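Local coordinates for protein superoxide dismutase (Acidilobus saccharovorans, PDB 4FFK) that catalyses the dismutation of superoxide to dioxygen and hydrogen peroxide at a mononuclear iron centre, as an iron superoxide dismutase, at residues G87-I90 and L91-Y95; A176-V179 and F180-Y184; A183-I186 and D187-D191. All blocks are in the same frame, centred on the assembly; numbering follows the deposited sequence.

Overall arrangement
Contacts 1 and 2 are buried and share the iron ion and water 1. Contact 1 (87-90 with 91-95) is a little over two turns of helix 75-97, in the alpha-hairpin domain, and supplies His92; contact 2 (176-179 with 180-184) is the end of strand 172-178 and the loop after it, in the C-terminal domain, and supplies Asp178 and His182. In the first, side-chain donors double the helical bonds on two carbonyls; in the second, a carboxylate meets the amide of an irregular turn. Contact 3 (183-186 with 187-191) shares Ala183 and Tyr184 with contact 2 and is only partly buried; tyrosine rings, waters and an arginine do the work. Contacts 2 and 3 both meet the third subunit.

Contact 1: G87-I90 and L91-Y95. With FE (Fe (III) ion), chain B.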
ATOM      1  N   GLY A  87       6.769  13.068  -2.216  1.00 20.79           N
ATOM      2  CA  GLY A  87       5.305  13.278  -2.222  1.00 20.35           C
ATOM      3  C   GLY A  87       4.957  14.238  -1.081  1.00 19.79           C
ATOM      4  O   GLY A  87       4.181  15.168  -1.267  1.00 20.76           O
ATOM      5  N   GLY A  88       5.507  13.985   0.103  1.00 19.97           N
ATOM      6  CA  GLY A  88       5.262  14.799   1.293  1.00 20.09           C
ATOM      7  C   GLY A  88       5.632  16.244   1.003  1.00 22.30           C
ATOM      8  O   GLY A  88       4.856  17.167   1.176  1.00 22.28           O
ATOM      9  N   HIS A  89       6.794  16.427   0.435  1.00 21.54           N
ATOM     10  CA  HIS A  89       7.217  17.815   0.087  1.00 22.56           C
ATOM     11  C   HIS A  89       6.316  18.535  -0.890  1.00 23.07           C
ATOM     12  O   HIS A  89       5.853  19.664  -0.628  1.00 22.98           O
ATOM     13  CB  HIS A  89       8.637  17.708  -0.480  1.00 23.70           C
ATOM     14  CG  HIS A  89       9.221  18.996  -0.932  1.00 24.98           C
ATOM     15  ND1 HIS A  89       8.938  20.199  -0.324  1.00 26.31           N
ATOM     16  CD2 HIS A  89      10.111  19.266  -1.916  1.00 29.58           C
ATOM     17  CE1 HIS A  89       9.625  21.159  -0.924  1.00 25.62           C
ATOM     18  NE2 HIS A  89      10.316  20.623  -1.914  1.00 27.55           N
ATOM     19  N   ILE A  90       5.995  17.894  -1.997  1.00 22.15           N
ATOM     20  CA  ILE A  90       5.275  18.545  -3.022  1.00 24.74           C
ATOM     21  C   ILE A  90       3.846  18.769  -2.605  1.00 24.71           C
ATOM     22  O   ILE A  90       3.262  19.802  -2.898  1.00 24.02           O
ATOM     23  CB  ILE A  90       5.314  17.821  -4.375  1.00 25.67           C
ATOM     24  CG1 ILE A  90       4.564  16.468  -4.284  1.00 27.42           C
ATOM     25  CG2 ILE A  90       6.715  17.823  -4.947  1.00 29.60           C
ATOM     26  CD1 ILE A  90       4.801  15.592  -5.486  1.00 37.83           C
ATOM     27  N   LEU A  91       3.279  17.811  -1.889  1.00 21.51           N
ATOM     28  CA  LEU A  91       1.897  17.959  -1.479  1.00 21.38           C
ATOM     29  C   LEU A  91       1.762  19.005  -0.388  1.00 22.36           C
ATOM     30  O   LEU A  91       0.761  19.739  -0.352  1.00 22.03           O
ATOM     31  CB  LEU A  91       1.309  16.619  -1.035  1.00 20.80           C
ATOM     32  CG  LEU A  91       1.157  15.697  -2.248  1.00 20.57           C
ATOM     33  CD1 LEU A  91       0.707  14.328  -1.653  1.00 25.31           C
ATOM     34  CD2 LEU A  91       0.113  16.276  -3.218  1.00 19.92           C
ATOM     35  N   HIS A  92       2.748  19.111   0.503  1.00 21.35           N
ATOM     36  CA  HIS A  92       2.643  20.165   1.529  1.00 22.29           C
ATOM     37  C   HIS A  92       2.804  21.488   0.875  1.00 23.55           C
ATOM     38  O   HIS A  92       2.073  22.432   1.215  1.00 23.83           O
ATOM     39  CB  HIS A  92       3.645  19.998   2.641  1.00 21.64           C
ATOM     40  CG  HIS A  92       3.224  18.956   3.601  1.00 21.49           C
ATOM     41  ND1 HIS A  92       3.471  17.614   3.386  1.00 21.61           N
ATOM     42  CD2 HIS A  92       2.506  19.039   4.741  1.00 22.72           C
ATOM     43  CE1 HIS A  92       2.912  16.917   4.362  1.00 25.38           C
ATOM     44  NE2 HIS A  92       2.330  17.759   5.209  1.00 24.20           N
ATOM     45  N   THR A  93       3.770  21.570  -0.026  1.00 22.69           N
ATOM     46  CA  THR A  93       3.972  22.801  -0.766  1.00 25.59           C
ATOM     47  C   THR A  93       2.681  23.301  -1.425  1.00 24.71           C
ATOM     48  O   THR A  93       2.341  24.478  -1.308  1.00 26.37           O
ATOM     49  CB  THR A  93       5.040  22.629  -1.785  1.00 22.68           C
ATOM     50  OG1 THR A  93       6.239  22.274  -1.097  1.00 23.09           O
ATOM     51  CG2 THR A  93       5.218  23.941  -2.543  1.00 27.46           C
ATOM     52  N   LEU A  94       1.977  22.402  -2.097  1.00 25.30           N
ATOM     53  CA  LEU A  94       0.652  22.686  -2.668  1.00 25.48           C
ATOM     54  C   LEU A  94      -0.318  23.100  -1.591  1.00 25.56           C
ATOM     55  O   LEU A  94      -0.992  24.169  -1.676  1.00 27.78           O
ATOM     56  CB  LEU A  94       0.126  21.439  -3.374  1.00 25.09           C
ATOM     57  CG  LEU A  94      -1.225  21.539  -4.060  1.00 24.68           C
ATOM     58  CD1 LEU A  94      -1.194  22.692  -5.063  1.00 24.24           C
ATOM     59  CD2 LEU A  94      -1.504  20.214  -4.777  1.00 22.44           C
ATOM     60  N   TYR A  95      -0.433  22.263  -0.580  1.00 24.08           N
ATOM     61  CA  TYR A  95      -1.328  22.538   0.524  1.00 24.53           C
ATOM     62  C   TYR A  95      -1.201  23.982   1.052  1.00 25.80           C
ATOM     63  O   TYR A  95      -2.208  24.651   1.184  1.00 25.92           O
ATOM     64  CB  TYR A  95      -0.980  21.586   1.628  1.00 24.41           C
ATOM     65  CG  TYR A  95      -1.782  21.682   2.872  1.00 23.66           C
ATOM     66  CD1 TYR A  95      -1.154  21.909   4.086  1.00 23.71           C
ATOM     67  CD2 TYR A  95      -3.164  21.388   2.862  1.00 22.11           C
ATOM     68  CE1 TYR A  95      -1.851  21.932   5.236  1.00 24.10           C
ATOM     69  CE2 TYR A  95      -3.861  21.364   4.032  1.00 22.42           C
ATOM     70  CZ  TYR A  95      -3.206  21.689   5.204  1.00 21.40           C
ATOM     71  OH  TYR A  95      -3.883  21.685   6.359  1.00 21.73           O
TER
HETATM   72 FE    FE B 301       0.894  17.170   6.556  1.00 22.90          FE
HETATM   73  O   HOH W   1       0.796  15.295   5.729  1.00 21.62           O
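His92 turns its ring back along helix 75-97 so that one nitrogen points at the preceding turn and the other at the metal. ND1 donates to Gly88 O at 2.6 Å, and that oxygen lies in the plane of the imidazole, at its edge. The same carbonyl takes the regular helical bond from His92 N, and the two donors approach it from opposite faces of its plane. With CG anti to the carbonyl carbon (chi1 -78°), NE2 is carried out to the iron, 2.1 Å away; His43, Asp178, His182 and water 1 complete the site.

A second forked carbonyl follows one residue on. Thr93 OG1 donates to His89 O at 2.7 Å, from above the carbonyl plane, while Thr93 N reaches that oxygen from the other face. The His89 ring crosses the threonine side chain at a slant, and its ND1 is hydrogen-bonded to His48 of helix 37-66. On another side of the helix Ile90 CG1 rests against Leu91 CG at 4.0 Å, and both side chains also pack on Thr169 of the second subunit.

The bond at ND1 and the iron at NE2 together fix the rotation of the ring, with the proton on ND1. A backbone carbonyl thus acts as the second shell of this ligand, and by accepting this hydrogen bond it would probably make the imidazole a somewhat stronger donor to the metal.

Contact 2: A176-V179 and F180-Y184; sequences AVDV and FEHAY. With FE (Fe (III) ion), chain B.
Asp178, the last residue of strand 172-178, reaches with its carboxylate to both the iron and the loop that follows, beyond Ala176 and Val177, which pack on helices 75-97 and 192-199. CG of Asp178 stands anti to the backbone N (chi1 -169°), which brings OD2 to the metal at 1.9 Å. OD1 accepts a hydrogen bond from Phe180 N at 3.0 Å, met from above the carboxylate plane, and touches Phe180 CD2. The methyl of Ala183 closes on the same aspartate, with CB 3.5 Å from Asp178 O. His182 NE2 binds the iron at 2.1 Å, the planes of its ring and of the carboxylate 74° apart, and CB of Phe180 lies over one face of that imidazole. Its ND1 is bonded to Glu181 of the third subunit.

At Val179 the chain leaves the strand. Its carbonyl oxygen lies near the plane of the Tyr184 ring, 3.5 Å from CE2, and its CB packs against the same edge. Glu181 O sits over the centre of one face of this ring, and the hydroxyl bonds to Arg192. Replacing Tyr184 by an alanine would probably open a gap beside Val179 and leave Arg192 without its hydroxyl partner.

The aspartate therefore divides its work, one oxygen for the metal and the other for the backbone of the turn. The hydrogen bond from Phe180 N, with the iron on OD2, probably limits rotation of the carboxylate, and the intersubunit partner of His182 is likely to steady the second ligand.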
ATOM      1  N   ALA A 176      -5.301  20.607  -2.709  1.00 24.49           N
ATOM      2  CA  ALA A 176      -5.072  19.420  -1.909  1.00 22.36           C
ATOM      3  C   ALA A 176      -5.380  19.775  -0.496  1.00 21.23           C
ATOM      4  O   ALA A 176      -5.038  20.872  -0.031  1.00 22.93           O
ATOM      5  CB  ALA A 176      -3.607  18.964  -2.080  1.00 19.98           C
ATOM      6  N   VAL A 177      -6.003  18.858   0.211  1.00 20.72           N
ATOM      7  CA  VAL A 177      -6.169  19.035   1.643  1.00 20.61           C
ATOM      8  C   VAL A 177      -5.475  17.835   2.307  1.00 19.53           C
ATOM      9  O   VAL A 177      -5.705  16.705   1.940  1.00 21.45           O
ATOM     10  CB  VAL A 177      -7.653  19.129   2.059  1.00 20.54           C
ATOM     11  CG1 VAL A 177      -8.479  17.958   1.533  1.00 22.67           C
ATOM     12  CG2 VAL A 177      -7.777  19.256   3.565  1.00 21.67           C
ATOM     13  N   ASP A 178      -4.617  18.141   3.239  1.00 20.21           N
ATOM     14  CA  ASP A 178      -3.953  17.131   4.075  1.00 20.12           C
ATOM     15  C   ASP A 178      -4.873  16.639   5.140  1.00 19.33           C
ATOM     16  O   ASP A 178      -5.455  17.427   5.935  1.00 20.72           O
ATOM     17  CB  ASP A 178      -2.798  17.864   4.725  1.00 19.21           C
ATOM     18  CG  ASP A 178      -1.836  16.979   5.424  1.00 22.96           C
ATOM     19  OD1 ASP A 178      -1.955  15.770   5.401  1.00 22.60           O
ATOM     20  OD2 ASP A 178      -0.884  17.564   5.935  1.00 19.59           O
ATOM     21  N   VAL A 179      -5.024  15.317   5.207  1.00 18.91           N
ATOM     22  CA  VAL A 179      -5.719  14.700   6.330  1.00 18.35           C
ATOM     23  C   VAL A 179      -4.881  13.683   7.091  1.00 17.85           C
ATOM     24  O   VAL A 179      -5.402  12.814   7.795  1.00 17.97           O
ATOM     25  CB  VAL A 179      -7.051  14.086   5.924  1.00 20.14           C
ATOM     26  CG1 VAL A 179      -7.979  15.149   5.440  1.00 19.48           C
ATOM     27  CG2 VAL A 179      -6.847  13.032   4.743  1.00 19.48           C
ATOM     28  N   PHE A 180      -3.563  13.846   7.037  1.00 18.88           N
ATOM     29  CA  PHE A 180      -2.815  13.297   8.100  1.00 18.42           C
ATOM     30  C   PHE A 180      -3.251  13.954   9.398  1.00 19.77           C
ATOM     31  O   PHE A 180      -3.542  15.137   9.431  1.00 19.41           O
ATOM     32  CB  PHE A 180      -1.367  13.661   7.960  1.00 18.33           C
ATOM     33  CG  PHE A 180      -0.603  12.778   7.062  1.00 19.42           C
ATOM     34  CD1 PHE A 180       0.463  12.048   7.615  1.00 19.65           C
ATOM     35  CD2 PHE A 180      -0.892  12.707   5.686  1.00 20.19           C
ATOM     36  CE1 PHE A 180       1.303  11.220   6.763  1.00 17.62           C
ATOM     37  CE2 PHE A 180      -0.102  11.861   4.855  1.00 18.20           C
ATOM     38  CZ  PHE A 180       0.988  11.146   5.438  1.00 19.09           C
ATOM     39  N   GLU A 181      -3.240  13.181  10.459  1.00 20.28           N
ATOM     40  CA  GLU A 181      -3.749  13.719  11.711  1.00 21.40           C
ATOM     41  C   GLU A 181      -3.021  14.968  12.136  1.00 20.87           C
ATOM     42  O   GLU A 181      -3.575  15.849  12.784  1.00 21.53           O
ATOM     43  CB  GLU A 181      -3.617  12.668  12.754  1.00 20.72           C
ATOM     44  CG  GLU A 181      -4.710  11.601  12.523  1.00 24.61           C
ATOM     45  CD  GLU A 181      -4.494  10.356  13.294  1.00 26.25           C
ATOM     46  OE1 GLU A 181      -3.356  10.049  13.711  1.00 22.75           O
ATOM     47  OE2 GLU A 181      -5.482   9.635  13.524  1.00 28.75           O
ATOM     48  N   HIS A 182      -1.732  15.055  11.812  1.00 20.43           N
ATOM     49  CA  HIS A 182      -1.015  16.246  12.266  1.00 20.67           C
ATOM     50  C   HIS A 182      -1.511  17.560  11.644  1.00 21.02           C
ATOM     51  O   HIS A 182      -1.265  18.610  12.228  1.00 22.59           O
ATOM     52  CB  HIS A 182       0.483  16.129  12.046  1.00 20.14           C
ATOM     53  CG  HIS A 182       0.849  16.072  10.629  1.00 20.73           C
ATOM     54  ND1 HIS A 182       1.427  14.952  10.078  1.00 23.17           N
ATOM     55  CD2 HIS A 182       0.669  16.955   9.615  1.00 22.61           C
ATOM     56  CE1 HIS A 182       1.631  15.155   8.797  1.00 22.85           C
ATOM     57  NE2 HIS A 182       1.205  16.379   8.487  1.00 22.45           N
ATOM     58  N   ALA A 183      -2.257  17.475  10.548  1.00 20.20           N
ATOM     59  CA  ALA A 183      -2.769  18.661   9.891  1.00 19.71           C
ATOM     60  C   ALA A 183      -3.829  19.276  10.798  1.00 21.26           C
ATOM     61  O   ALA A 183      -4.083  20.472  10.702  1.00 21.68           O
ATOM     62  CB  ALA A 183      -3.343  18.334   8.508  1.00 20.19           C
ATOM     63  N   TYR A 184      -4.428  18.471  11.667  1.00 21.36           N
ATOM     64  CA  TYR A 184      -5.638  18.964  12.388  1.00 21.58           C
ATOM     65  C   TYR A 184      -5.688  18.622  13.817  1.00 22.52           C
ATOM     66  O   TYR A 184      -6.530  19.139  14.557  1.00 23.69           O
ATOM     67  CB  TYR A 184      -6.902  18.500  11.688  1.00 20.25           C
ATOM     68  CG  TYR A 184      -7.044  17.025  11.498  1.00 20.74           C
ATOM     69  CD1 TYR A 184      -7.488  16.237  12.506  1.00 18.68           C
ATOM     70  CD2 TYR A 184      -6.761  16.421  10.262  1.00 21.14           C
ATOM     71  CE1 TYR A 184      -7.683  14.855  12.354  1.00 20.26           C
ATOM     72  CE2 TYR A 184      -6.898  15.031  10.126  1.00 17.66           C
ATOM     73  CZ  TYR A 184      -7.389  14.280  11.142  1.00 18.33           C
ATOM     74  OH  TYR A 184      -7.605  12.956  11.050  1.00 19.72           O
TER
HETATM   75 FE    FE B 301       0.894  17.170   6.556  1.00 22.90          FE
HETATM   76  O   HOH W   1       0.796  15.295   5.729  1.00 21.62           O

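Contact 3: A183-I186 and D187-D191; sequences AYYI and DYRND
Arg189 folds its side chain back on the turn it has just left, and NH1 donates to Tyr185 O at 2.9 Å. The bond lies in the carbonyl plane, on a lone pair, and close to the guanidinium plane. A bend at chi2 (-73°) returns the chain to this oxygen, which also takes a weak bond from Arg189 N. NE of the same group forms a salt bridge with Glu38 of the third subunit. Tyr188 N donates to Tyr184 O at 2.7 Å; the nitrogen lies almost on the extension of the C=O bond, though the N-H is bent away from it. Asp187 N adds a weak bond to the same oxygen.

Water 2 donates to both Ala183 O and Asp187 OD1, which also bonds Thr39. Water 3 is hydrogen-bonded to Tyr184 OH at 2.6 Å, beside the bond of that hydroxyl with Arg192, and donates a weak bond to Asn190 O.

Packing centres on Tyr185, whose ring has Arg189 CA above it, 3.8 Å from the centroid and 3° off the normal, a CH-pi contact. Arg189 CD meets CE2 of the ring; the guanidinium plane is 7° from the ring plane, but the backbone of Arg189, not the guanidinium, lies over the ring. The phenol oxygen bonds His47 of the third subunit. Beside it, Arg189 O lies at the edge of the Tyr184 ring, 3.1 Å from CD1.

Arg189 is the first residue after the helix to leave helical backbone angles, with positive phi, and a type II' turn from Tyr188 to Asp191 leads into helix 192-199. The NH1 bond of Arg189 places a positive group at the C-terminal end of the short helix, where it would probably offset the carbonyls' partial negative charge, while NE ties the turn to the third subunit.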
ATOM      1  N   ALA A 183      -2.257  17.475  10.548  1.00 20.20           N
ATOM      2  CA  ALA A 183      -2.769  18.661   9.891  1.00 19.71           C
ATOM      3  C   ALA A 183      -3.829  19.276  10.798  1.00 21.26           C
ATOM      4  O   ALA A 183      -4.083  20.472  10.702  1.00 21.68           O
ATOM      5  CB  ALA A 183      -3.343  18.334   8.508  1.00 20.19           C
ATOM      6  N   TYR A 184      -4.428  18.471  11.667  1.00 21.36           N
ATOM      7  CA  TYR A 184      -5.638  18.964  12.388  1.00 21.58           C
ATOM      8  C   TYR A 184      -5.688  18.622  13.817  1.00 22.52           C
ATOM      9  O   TYR A 184      -6.530  19.139  14.557  1.00 23.69           O
ATOM     10  CB  TYR A 184      -6.902  18.500  11.688  1.00 20.25           C
ATOM     11  CG  TYR A 184      -7.044  17.025  11.498  1.00 20.74           C
ATOM     12  CD1 TYR A 184      -7.488  16.237  12.506  1.00 18.68           C
ATOM     13  CD2 TYR A 184      -6.761  16.421  10.262  1.00 21.14           C
ATOM     14  CE1 TYR A 184      -7.683  14.855  12.354  1.00 20.26           C
ATOM     15  CE2 TYR A 184      -6.898  15.031  10.126  1.00 17.66           C
ATOM     16  CZ  TYR A 184      -7.389  14.280  11.142  1.00 18.33           C
ATOM     17  OH  TYR A 184      -7.605  12.956  11.050  1.00 19.72           O
ATOM     18  N   TYR A 185      -4.824  17.718  14.270  1.00 21.10           N
ATOM     19  CA  TYR A 185      -5.021  17.175  15.585  1.00 22.59           C
ATOM     20  C   TYR A 185      -4.894  18.217  16.681  1.00 23.34           C
ATOM     21  O   TYR A 185      -5.527  18.063  17.734  1.00 25.60           O
ATOM     22  CB  TYR A 185      -4.043  16.014  15.915  1.00 21.27           C
ATOM     23  CG  TYR A 185      -4.734  14.925  16.621  1.00 19.83           C
ATOM     24  CD1 TYR A 185      -5.568  14.062  15.923  1.00 22.72           C
ATOM     25  CD2 TYR A 185      -4.632  14.760  17.995  1.00 20.92           C
ATOM     26  CE1 TYR A 185      -6.260  13.062  16.576  1.00 18.40           C
ATOM     27  CE2 TYR A 185      -5.335  13.752  18.649  1.00 21.36           C
ATOM     28  CZ  TYR A 185      -6.145  12.928  17.951  1.00 19.25           C
ATOM     29  OH  TYR A 185      -6.809  11.936  18.601  1.00 22.08           O
ATOM     30  N   ILE A 186      -4.048  19.206  16.471  1.00 23.44           N
ATOM     31  CA  ILE A 186      -3.849  20.187  17.550  1.00 24.95           C
ATOM     32  C   ILE A 186      -5.134  20.983  17.715  1.00 26.04           C
ATOM     33  O   ILE A 186      -5.511  21.341  18.841  1.00 26.56           O
ATOM     34  CB  ILE A 186      -2.733  21.145  17.216  1.00 25.40           C
ATOM     35  CG1 ILE A 186      -1.372  20.406  17.215  1.00 24.59           C
ATOM     36  CG2 ILE A 186      -2.709  22.382  18.267  1.00 23.25           C
ATOM     37  CD1 ILE A 186      -0.361  21.184  16.381  1.00 26.28           C
ATOM     38  N   ASP A 187      -5.787  21.254  16.587  1.00 27.15           N
ATOM     39  CA  ASP A 187      -6.916  22.185  16.523  1.00 27.12           C
ATOM     40  C   ASP A 187      -8.275  21.483  16.632  1.00 28.26           C
ATOM     41  O   ASP A 187      -9.291  22.109  17.071  1.00 26.11           O
ATOM     42  CB  ASP A 187      -6.823  23.018  15.270  1.00 26.44           C
ATOM     43  CG  ASP A 187      -5.511  23.766  15.189  1.00 26.92           C
ATOM     44  OD1 ASP A 187      -4.946  23.913  14.116  1.00 28.06           O
ATOM     45  OD2 ASP A 187      -5.059  24.198  16.255  1.00 25.61           O
ATOM     46  N   TYR A 188      -8.313  20.215  16.227  1.00 25.53           N
ATOM     47  CA  TYR A 188      -9.581  19.486  16.069  1.00 25.50           C
ATOM     48  C   TYR A 188      -9.565  18.137  16.686  1.00 25.14           C
ATOM     49  O   TYR A 188     -10.563  17.412  16.664  1.00 25.44           O
ATOM     50  CB  TYR A 188      -9.923  19.312  14.576  1.00 25.49           C
ATOM     51  CG  TYR A 188     -10.105  20.598  13.910  1.00 23.03           C
ATOM     52  CD1 TYR A 188      -9.045  21.232  13.302  1.00 21.40           C
ATOM     53  CD2 TYR A 188     -11.360  21.263  13.939  1.00 25.98           C
ATOM     54  CE1 TYR A 188      -9.188  22.474  12.682  1.00 26.32           C
ATOM     55  CE2 TYR A 188     -11.517  22.461  13.338  1.00 27.27           C
ATOM     56  CZ  TYR A 188     -10.463  23.084  12.721  1.00 26.16           C
ATOM     57  OH  TYR A 188     -10.640  24.323  12.172  1.00 25.71           O
ATOM     58  N   ARG A 189      -8.417  17.765  17.237  1.00 25.27           N
ATOM     59  CA  ARG A 189      -8.238  16.429  17.715  1.00 24.62           C
ATOM     60  C   ARG A 189      -8.665  15.436  16.599  1.00 24.05           C
ATOM     61  O   ARG A 189      -8.303  15.645  15.436  1.00 24.49           O
ATOM     62  CB  ARG A 189      -8.999  16.201  19.027  1.00 24.23           C
ATOM     63  CG  ARG A 189      -8.409  17.095  20.114  1.00 26.47           C
ATOM     64  CD  ARG A 189      -7.042  16.514  20.521  1.00 27.12           C
ATOM     65  NE  ARG A 189      -6.499  17.158  21.721  1.00 27.99           N
ATOM     66  CZ  ARG A 189      -5.763  18.253  21.677  1.00 30.69           C
ATOM     67  NH1 ARG A 189      -5.480  18.829  20.500  1.00 33.45           N
ATOM     68  NH2 ARG A 189      -5.322  18.797  22.817  1.00 33.03           N
ATOM     69  N   ASN A 190      -9.445  14.430  16.956  1.00 22.98           N
ATOM     70  CA  ASN A 190      -9.868  13.396  15.977  1.00 24.45           C
ATOM     71  C   ASN A 190     -10.872  13.871  14.928  1.00 24.93           C
ATOM     72  O   ASN A 190     -11.230  13.111  14.023  1.00 24.39           O
ATOM     73  CB  ASN A 190     -10.415  12.217  16.708  1.00 24.25           C
ATOM     74  CG  ASN A 190     -11.718  12.524  17.313  1.00 27.29           C
ATOM     75  OD1 ASN A 190     -11.818  13.474  18.123  1.00 26.15           O
ATOM     76  ND2 ASN A 190     -12.761  11.794  16.884  1.00 30.84           N
ATOM     77  N   ASP A 191     -11.368  15.091  15.072  1.00 23.10           N
ATOM     78  CA  ASP A 191     -12.483  15.573  14.236  1.00 23.35           C
ATOM     79  C   ASP A 191     -12.041  16.085  12.886  1.00 21.39           C
ATOM     80  O   ASP A 191     -12.041  17.299  12.561  1.00 21.19           O
ATOM     81  CB  ASP A 191     -13.282  16.664  14.961  1.00 25.29           C
ATOM     82  CG  ASP A 191     -14.667  16.814  14.395  1.00 27.90           C
ATOM     83  OD1 ASP A 191     -14.935  16.286  13.271  1.00 25.04           O
ATOM     84  OD2 ASP A 191     -15.481  17.489  15.078  1.00 29.92           O
TER
HETATM   85  O   HOH W   2      -5.960  22.309  11.933  1.00 24.16           O
HETATM   86  O   HOH W   3      -8.386  11.654  13.116  1.00 33.68           O